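Putative sarcosine dimethylglycine methyltransferase (Galdieria sulphuraria, PDB 2O57) probably transfers methyl groups from S-adenosylmethionine to sarcosine and dimethylglycine. Local coordinates at residues A91-R102 with R120-L130. Numbering follows the deposited sequence.
Sequences AGYGGAARFLVR and RNEEYNNQAGL
Arg98 joins the two segments through hydrogen bonds at one end of its guanidinium. Its NH1 donates to Asn125 OD1 at 2.9 Å, nearly straight at 163°; the oxygen lies in the guanidinium plane, although NH1 stands above the plane of the amide. A weak bond runs from Arg98 NH1 to Asn121 OD1, at 3.1 Å and markedly bent. Within 91-102, NH1 and NH2 both grip Tyr93 O, NH1 on a lone pair and NH2 from above the carbonyl plane. The bend at chi3 (-63°) turns the group back toward this carbonyl, which precedes the helix.

Contacts over faces and apolar contacts surround these bonds. Gly94 O lies over one guanidinium face of Arg98 and Tyr124 CB over the other, 3.4 Å from NH1. The Tyr93 ring and the Arg120 guanidinium run side by side with their planes almost parallel, and Phe37 meets both residues, in a cation-pi contact with Arg120. Farther along, Leu130, just past the Schellman motif at Gly129, places CD1 3.7 Å from Arg98 CG and over the guanidinium face of Arg102, while its CD2 touches Val101 CG1 at 4.0 Å.

Water adds one link: a molecule bridges Gly92 O and Asn121 ND2.

The axes of helices 95-102 and 120-128 approach to 10.8 Å and run in the same general direction, 27° apart, as expected for successive helices of a Rossmann-like fold, here joined through strand 107-112. The glycine-rich turn from Ala91 to Gly94, consistent with the cofactor-binding loop of such methyltransferases, is thereby tied to helix 115-128. Shared by two nitrogens, Tyr93 O would partly offset the buried positive charge of Arg98, whose bonds to two asparagine oxygens make this a polar link without a salt bridge between the segments.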
ATOM      1  N   ALA A  91      13.256  -7.714 -15.912  1.00 14.24           N
ATOM      2  CA  ALA A  91      12.324  -7.101 -16.849  1.00 14.36           C
ATOM      3  C   ALA A  91      11.414  -8.047 -17.688  1.00 13.91           C
ATOM      4  O   ALA A  91      10.475  -7.592 -18.326  1.00 14.70           O
ATOM      5  CB  ALA A  91      13.117  -6.160 -17.757  1.00 13.31           C
ATOM      6  N   GLY A  92      11.734  -9.340 -17.734  1.00 14.39           N
ATOM      7  CA  GLY A  92      10.951 -10.332 -18.487  1.00 14.06           C
ATOM      8  C   GLY A  92      10.968  -9.965 -19.951  1.00 13.53           C
ATOM      9  O   GLY A  92      12.032  -9.725 -20.519  1.00 13.55           O
ATOM     10  N   TYR A  93       9.792  -9.896 -20.558  1.00 13.42           N
ATOM     11  CA  TYR A  93       9.654  -9.538 -21.956  1.00 14.25           C
ATOM     12  C   TYR A  93       9.638  -8.050 -22.215  1.00 14.14           C
ATOM     13  O   TYR A  93       9.540  -7.633 -23.379  1.00 14.42           O
ATOM     14  CB  TYR A  93       8.419 -10.187 -22.595  1.00 13.53           C
ATOM     15  CG  TYR A  93       8.488 -11.700 -22.591  1.00 14.50           C
ATOM     16  CD1 TYR A  93       9.339 -12.374 -23.474  1.00 11.29           C
ATOM     17  CD2 TYR A  93       7.726 -12.459 -21.685  1.00 15.10           C
ATOM     18  CE1 TYR A  93       9.433 -13.772 -23.466  1.00 13.72           C
ATOM     19  CE2 TYR A  93       7.812 -13.877 -21.661  1.00 14.18           C
ATOM     20  CZ  TYR A  93       8.659 -14.518 -22.575  1.00 15.58           C
ATOM     21  OH  TYR A  93       8.781 -15.886 -22.615  1.00 16.01           O
ATOM     22  N   GLY A  94       9.731  -7.257 -21.147  1.00 14.37           N
ATOM     23  CA  GLY A  94       9.908  -5.821 -21.279  1.00 12.98           C
ATOM     24  C   GLY A  94       8.602  -5.056 -21.234  1.00 13.04           C
ATOM     25  O   GLY A  94       8.561  -3.890 -21.582  1.00 12.85           O
ATOM     26  N   GLY A  95       7.534  -5.715 -20.792  1.00 12.57           N
ATOM     27  CA  GLY A  95       6.215  -5.110 -20.788  1.00 12.85           C
ATOM     28  C   GLY A  95       6.148  -3.819 -19.975  1.00 13.15           C
ATOM     29  O   GLY A  95       5.586  -2.818 -20.455  1.00 12.71           O
ATOM     30  N   ALA A  96       6.682  -3.860 -18.744  1.00 13.23           N
ATOM     31  CA  ALA A  96       6.705  -2.687 -17.857  1.00 13.93           C
ATOM     32  C   ALA A  96       7.522  -1.587 -18.475  1.00 14.19           C
ATOM     33  O   ALA A  96       7.165  -0.432 -18.335  1.00 14.42           O
ATOM     34  CB  ALA A  96       7.300  -3.036 -16.524  1.00 13.17           C
ATOM     35  N   ALA A  97       8.658  -1.939 -19.091  1.00 13.63           N
ATOM     36  CA  ALA A  97       9.536  -0.941 -19.671  1.00 14.17           C
ATOM     37  C   ALA A  97       8.799  -0.195 -20.788  1.00 13.44           C
ATOM     38  O   ALA A  97       8.826   1.037 -20.833  1.00 13.23           O
ATOM     39  CB  ALA A  97      10.818  -1.563 -20.201  1.00 13.67           C
ATOM     40  N   ARG A  98       8.131  -0.942 -21.668  1.00 12.57           N
ATOM     41  CA  ARG A  98       7.327  -0.315 -22.708  1.00 12.73           C
ATOM     42  C   ARG A  98       6.191   0.534 -22.135  1.00 12.48           C
ATOM     43  O   ARG A  98       5.981   1.652 -22.607  1.00 11.36           O
ATOM     44  CB  ARG A  98       6.794  -1.329 -23.734  1.00 12.87           C
ATOM     45  CG  ARG A  98       7.950  -1.814 -24.671  1.00 13.14           C
ATOM     46  CD  ARG A  98       7.480  -2.848 -25.693  1.00 11.83           C
ATOM     47  NE  ARG A  98       6.996  -4.094 -25.061  1.00 12.64           N
ATOM     48  CZ  ARG A  98       7.755  -5.127 -24.688  1.00 12.94           C
ATOM     49  NH1 ARG A  98       9.080  -5.075 -24.851  1.00  8.97           N
ATOM     50  NH2 ARG A  98       7.165  -6.225 -24.151  1.00 12.18           N
ATOM     51  N   PHE A  99       5.483   0.008 -21.127  1.00 11.96           N
ATOM     52  CA  PHE A  99       4.435   0.779 -20.398  1.00 12.38           C
ATOM     53  C   PHE A  99       4.975   2.130 -19.852  1.00 13.22           C
ATOM     54  O   PHE A  99       4.386   3.198 -20.082  1.00 13.30           O
ATOM     55  CB  PHE A  99       3.880  -0.079 -19.261  1.00 12.23           C
ATOM     56  CG  PHE A  99       2.991   0.659 -18.288  1.00 12.93           C
ATOM     57  CD1 PHE A  99       1.645   0.856 -18.582  1.00 14.54           C
ATOM     58  CD2 PHE A  99       3.492   1.125 -17.073  1.00 12.94           C
ATOM     59  CE1 PHE A  99       0.814   1.528 -17.683  1.00 16.99           C
ATOM     60  CE2 PHE A  99       2.668   1.790 -16.149  1.00 12.07           C
ATOM     61  CZ  PHE A  99       1.335   1.982 -16.448  1.00 14.97           C
ATOM     62  N   LEU A 100       6.102   2.085 -19.148  1.00 12.53           N
ATOM     63  CA  LEU A 100       6.666   3.318 -18.578  1.00 12.78           C
ATOM     64  C   LEU A 100       7.166   4.330 -19.637  1.00 13.18           C
ATOM     65  O   LEU A 100       7.008   5.562 -19.491  1.00 13.44           O
ATOM     66  CB  LEU A 100       7.777   2.955 -17.591  1.00 12.71           C
ATOM     67  CG  LEU A 100       7.369   2.192 -16.319  1.00 11.71           C
ATOM     68  CD1 LEU A 100       8.655   1.890 -15.558  1.00 13.83           C
ATOM     69  CD2 LEU A 100       6.431   3.040 -15.461  1.00 10.15           C
ATOM     70  N   VAL A 101       7.799   3.809 -20.687  1.00 14.06           N
ATOM     71  CA  VAL A 101       8.312   4.650 -21.765  1.00 15.11           C
ATOM     72  C   VAL A 101       7.125   5.364 -22.468  1.00 15.23           C
ATOM     73  O   VAL A 101       7.151   6.594 -22.608  1.00 15.75           O
ATOM     74  CB  VAL A 101       9.199   3.849 -22.770  1.00 14.83           C
ATOM     75  CG1 VAL A 101       9.515   4.698 -24.045  1.00 16.43           C
ATOM     76  CG2 VAL A 101      10.486   3.352 -22.077  1.00 15.43           C
ATOM     77  N   ARG A 102       6.092   4.617 -22.865  1.00 15.01           N
ATOM     78  CA  ARG A 102       4.927   5.233 -23.538  1.00 15.73           C
ATOM     79  C   ARG A 102       4.219   6.240 -22.613  1.00 15.63           C
ATOM     80  O   ARG A 102       3.709   7.259 -23.084  1.00 15.02           O
ATOM     81  CB  ARG A 102       3.886   4.192 -24.038  1.00 15.48           C
ATOM     82  CG  ARG A 102       4.388   3.094 -25.014  1.00 15.92           C
ATOM     83  CD  ARG A 102       3.223   2.149 -25.382  1.00 17.06           C
ATOM     84  NE  ARG A 102       3.603   0.917 -26.093  1.00 17.92           N
ATOM     85  CZ  ARG A 102       3.853   0.898 -27.394  1.00 19.34           C
ATOM     86  NH1 ARG A 102       3.771   2.028 -28.077  1.00 24.76           N
ATOM     87  NH2 ARG A 102       4.173  -0.227 -28.021  1.00 19.82           N
ATOM     88  N   ARG A 120      13.479 -11.618 -27.228  1.00 14.90           N
ATOM     89  CA  ARG A 120      12.085 -11.235 -27.566  1.00 14.90           C
ATOM     90  C   ARG A 120      11.777  -9.812 -27.198  1.00 14.29           C
ATOM     91  O   ARG A 120      11.096  -9.132 -27.951  1.00 14.49           O
ATOM     92  CB  ARG A 120      11.040 -12.156 -26.912  1.00 14.91           C
ATOM     93  CG  ARG A 120      11.003 -13.469 -27.535  1.00 18.73           C
ATOM     94  CD  ARG A 120       9.797 -14.258 -27.164  1.00 20.41           C
ATOM     95  NE  ARG A 120      10.125 -15.638 -27.434  1.00 23.32           N
ATOM     96  CZ  ARG A 120       9.694 -16.680 -26.737  1.00 24.04           C
ATOM     97  NH1 ARG A 120       8.891 -16.515 -25.695  1.00 23.27           N
ATOM     98  NH2 ARG A 120      10.100 -17.896 -27.084  1.00 26.30           N
ATOM     99  N   ASN A 121      12.210  -9.398 -25.993  1.00 14.72           N
ATOM    100  CA  ASN A 121      12.145  -8.011 -25.522  1.00 14.57           C
ATOM    101  C   ASN A 121      12.689  -7.013 -26.588  1.00 15.09           C
ATOM    102  O   ASN A 121      11.976  -6.098 -27.014  1.00 14.12           O
ATOM    103  CB  ASN A 121      12.905  -7.890 -24.181  1.00 13.10           C
ATOM    104  CG  ASN A 121      12.632  -6.572 -23.460  1.00 16.03           C
ATOM    105  OD1 ASN A 121      11.983  -5.668 -24.022  1.00 15.80           O
ATOM    106  ND2 ASN A 121      13.173  -6.427 -22.226  1.00 13.57           N
ATOM    107  N   GLU A 122      13.926  -7.216 -27.035  1.00 15.40           N
ATOM    108  CA  GLU A 122      14.518  -6.361 -28.085  1.00 17.41           C
ATOM    109  C   GLU A 122      13.627  -6.353 -29.347  1.00 16.44           C
ATOM    110  O   GLU A 122      13.428  -5.310 -29.940  1.00 15.34           O
ATOM    111  CB  GLU A 122      15.944  -6.811 -28.450  1.00 16.37           C
ATOM    112  CG  GLU A 122      16.958  -6.666 -27.321  1.00 21.25           C
ATOM    113  CD  GLU A 122      18.362  -7.153 -27.696  1.00 21.66           C
ATOM    114  OE1 GLU A 122      18.524  -8.303 -28.160  1.00 28.72           O
ATOM    115  OE2 GLU A 122      19.305  -6.376 -27.508  1.00 28.53           O
ATOM    116  N   GLU A 123      13.115  -7.523 -29.733  1.00 17.11           N
ATOM    117  CA  GLU A 123      12.273  -7.654 -30.939  1.00 19.37           C
ATOM    118  C   GLU A 123      11.021  -6.790 -30.789  1.00 18.34           C
ATOM    119  O   GLU A 123      10.698  -5.993 -31.698  1.00 17.77           O
ATOM    120  CB  GLU A 123      11.883  -9.119 -31.222  1.00 18.56           C
ATOM    121  CG  GLU A 123      13.042  -9.983 -31.765  1.00 23.88           C
ATOM    122  CD  GLU A 123      12.801 -11.535 -31.769  1.00 24.41           C
ATOM    123  OE1 GLU A 123      11.754 -12.010 -31.262  1.00 30.42           O
ATOM    124  OE2 GLU A 123      13.700 -12.274 -32.267  1.00 27.76           O
ATOM    125  N   TYR A 124      10.339  -6.929 -29.642  1.00 17.41           N
ATOM    126  CA  TYR A 124       9.156  -6.096 -29.318  1.00 16.33           C
ATOM    127  C   TYR A 124       9.463  -4.611 -29.328  1.00 16.52           C
ATOM    128  O   TYR A 124       8.667  -3.831 -29.834  1.00 16.34           O
ATOM    129  CB  TYR A 124       8.532  -6.444 -27.955  1.00 16.10           C
ATOM    130  CG  TYR A 124       7.958  -7.826 -27.860  1.00 14.38           C
ATOM    131  CD1 TYR A 124       7.111  -8.318 -28.848  1.00 16.81           C
ATOM    132  CD2 TYR A 124       8.291  -8.656 -26.792  1.00 13.76           C
ATOM    133  CE1 TYR A 124       6.589  -9.606 -28.774  1.00 17.19           C
ATOM    134  CE2 TYR A 124       7.781  -9.924 -26.696  1.00 14.79           C
ATOM    135  CZ  TYR A 124       6.941 -10.405 -27.680  1.00 16.97           C
ATOM    136  OH  TYR A 124       6.469 -11.687 -27.591  1.00 16.94           O
ATOM    137  N   ASN A 125      10.599  -4.219 -28.762  1.00 15.90           N
ATOM    138  CA  ASN A 125      10.976  -2.806 -28.752  1.00 16.31           C
ATOM    139  C   ASN A 125      11.251  -2.263 -30.142  1.00 17.10           C
ATOM    140  O   ASN A 125      10.909  -1.124 -30.453  1.00 16.46           O
ATOM    141  CB  ASN A 125      12.186  -2.574 -27.844  1.00 16.22           C
ATOM    142  CG  ASN A 125      11.921  -3.022 -26.382  1.00 16.92           C
ATOM    143  OD1 ASN A 125      10.782  -3.023 -25.922  1.00 17.34           O
ATOM    144  ND2 ASN A 125      12.979  -3.410 -25.673  1.00 15.26           N
ATOM    145  N   ASN A 126      11.900  -3.080 -30.963  1.00 18.17           N
ATOM    146  CA  ASN A 126      12.125  -2.738 -32.362  1.00 19.95           C
ATOM    147  C   ASN A 126      10.796  -2.567 -33.113  1.00 20.25           C
ATOM    148  O   ASN A 126      10.608  -1.555 -33.765  1.00 20.59           O
ATOM    149  CB  ASN A 126      13.020  -3.780 -33.032  1.00 20.36           C
ATOM    150  CG  ASN A 126      14.492  -3.631 -32.642  1.00 24.90           C
ATOM    151  OD1 ASN A 126      14.981  -2.527 -32.356  1.00 28.90           O
ATOM    152  ND2 ASN A 126      15.221  -4.755 -32.664  1.00 29.47           N
ATOM    153  N   GLN A 127       9.872  -3.529 -32.988  1.00 20.35           N
ATOM    154  CA  GLN A 127       8.539  -3.424 -33.638  1.00 22.00           C
ATOM    155  C   GLN A 127       7.757  -2.197 -33.111  1.00 21.61           C
ATOM    156  O   GLN A 127       7.036  -1.529 -33.868  1.00 21.42           O
ATOM    157  CB  GLN A 127       7.688  -4.664 -33.364  1.00 21.90           C
ATOM    158  CG  GLN A 127       8.022  -5.917 -34.179  1.00 24.97           C
ATOM    159  CD  GLN A 127       7.061  -7.084 -33.883  1.00 25.12           C
ATOM    160  OE1 GLN A 127       5.887  -6.873 -33.522  1.00 30.33           O
ATOM    161  NE2 GLN A 127       7.565  -8.329 -34.029  1.00 28.79           N
ATOM    162  N   ALA A 128       7.909  -1.908 -31.810  1.00 20.28           N
ATOM    163  CA  ALA A 128       7.197  -0.791 -31.174  1.00 19.95           C
ATOM    164  C   ALA A 128       7.764   0.563 -31.601  1.00 19.00           C
ATOM    165  O   ALA A 128       7.120   1.589 -31.421  1.00 18.48           O
ATOM    166  CB  ALA A 128       7.251  -0.926 -29.645  1.00 18.77           C
ATOM    167  N   GLY A 129       8.969   0.553 -32.151  1.00 19.12           N
ATOM    168  CA  GLY A 129       9.678   1.790 -32.436  1.00 19.75           C
ATOM    169  C   GLY A 129      10.183   2.413 -31.144  1.00 20.31           C
ATOM    170  O   GLY A 129      10.304   3.622 -31.057  1.00 20.51           O
ATOM    171  N   LEU A 130      10.490   1.589 -30.135  1.00 19.83           N
ATOM    172  CA  LEU A 130      10.943   2.125 -28.843  1.00 19.80           C
ATOM    173  C   LEU A 130      12.405   1.817 -28.512  1.00 20.46           C
ATOM    174  O   LEU A 130      12.859   1.981 -27.359  1.00 19.30           O
ATOM    175  CB  LEU A 130      10.017   1.630 -27.712  1.00 20.35           C
ATOM    176  CG  LEU A 130       8.525   2.023 -27.812  1.00 19.81           C
ATOM    177  CD1 LEU A 130       7.671   1.264 -26.754  1.00 18.24           C
ATOM    178  CD2 LEU A 130       8.335   3.568 -27.676  1.00 18.39           C
TER
HETATM  179  O   HOH W   1      14.446  -8.471 -20.767  1.00 18.57           O
HETATM  180  O   HOH W   2       4.692   2.443 -30.322  1.00 34.70           O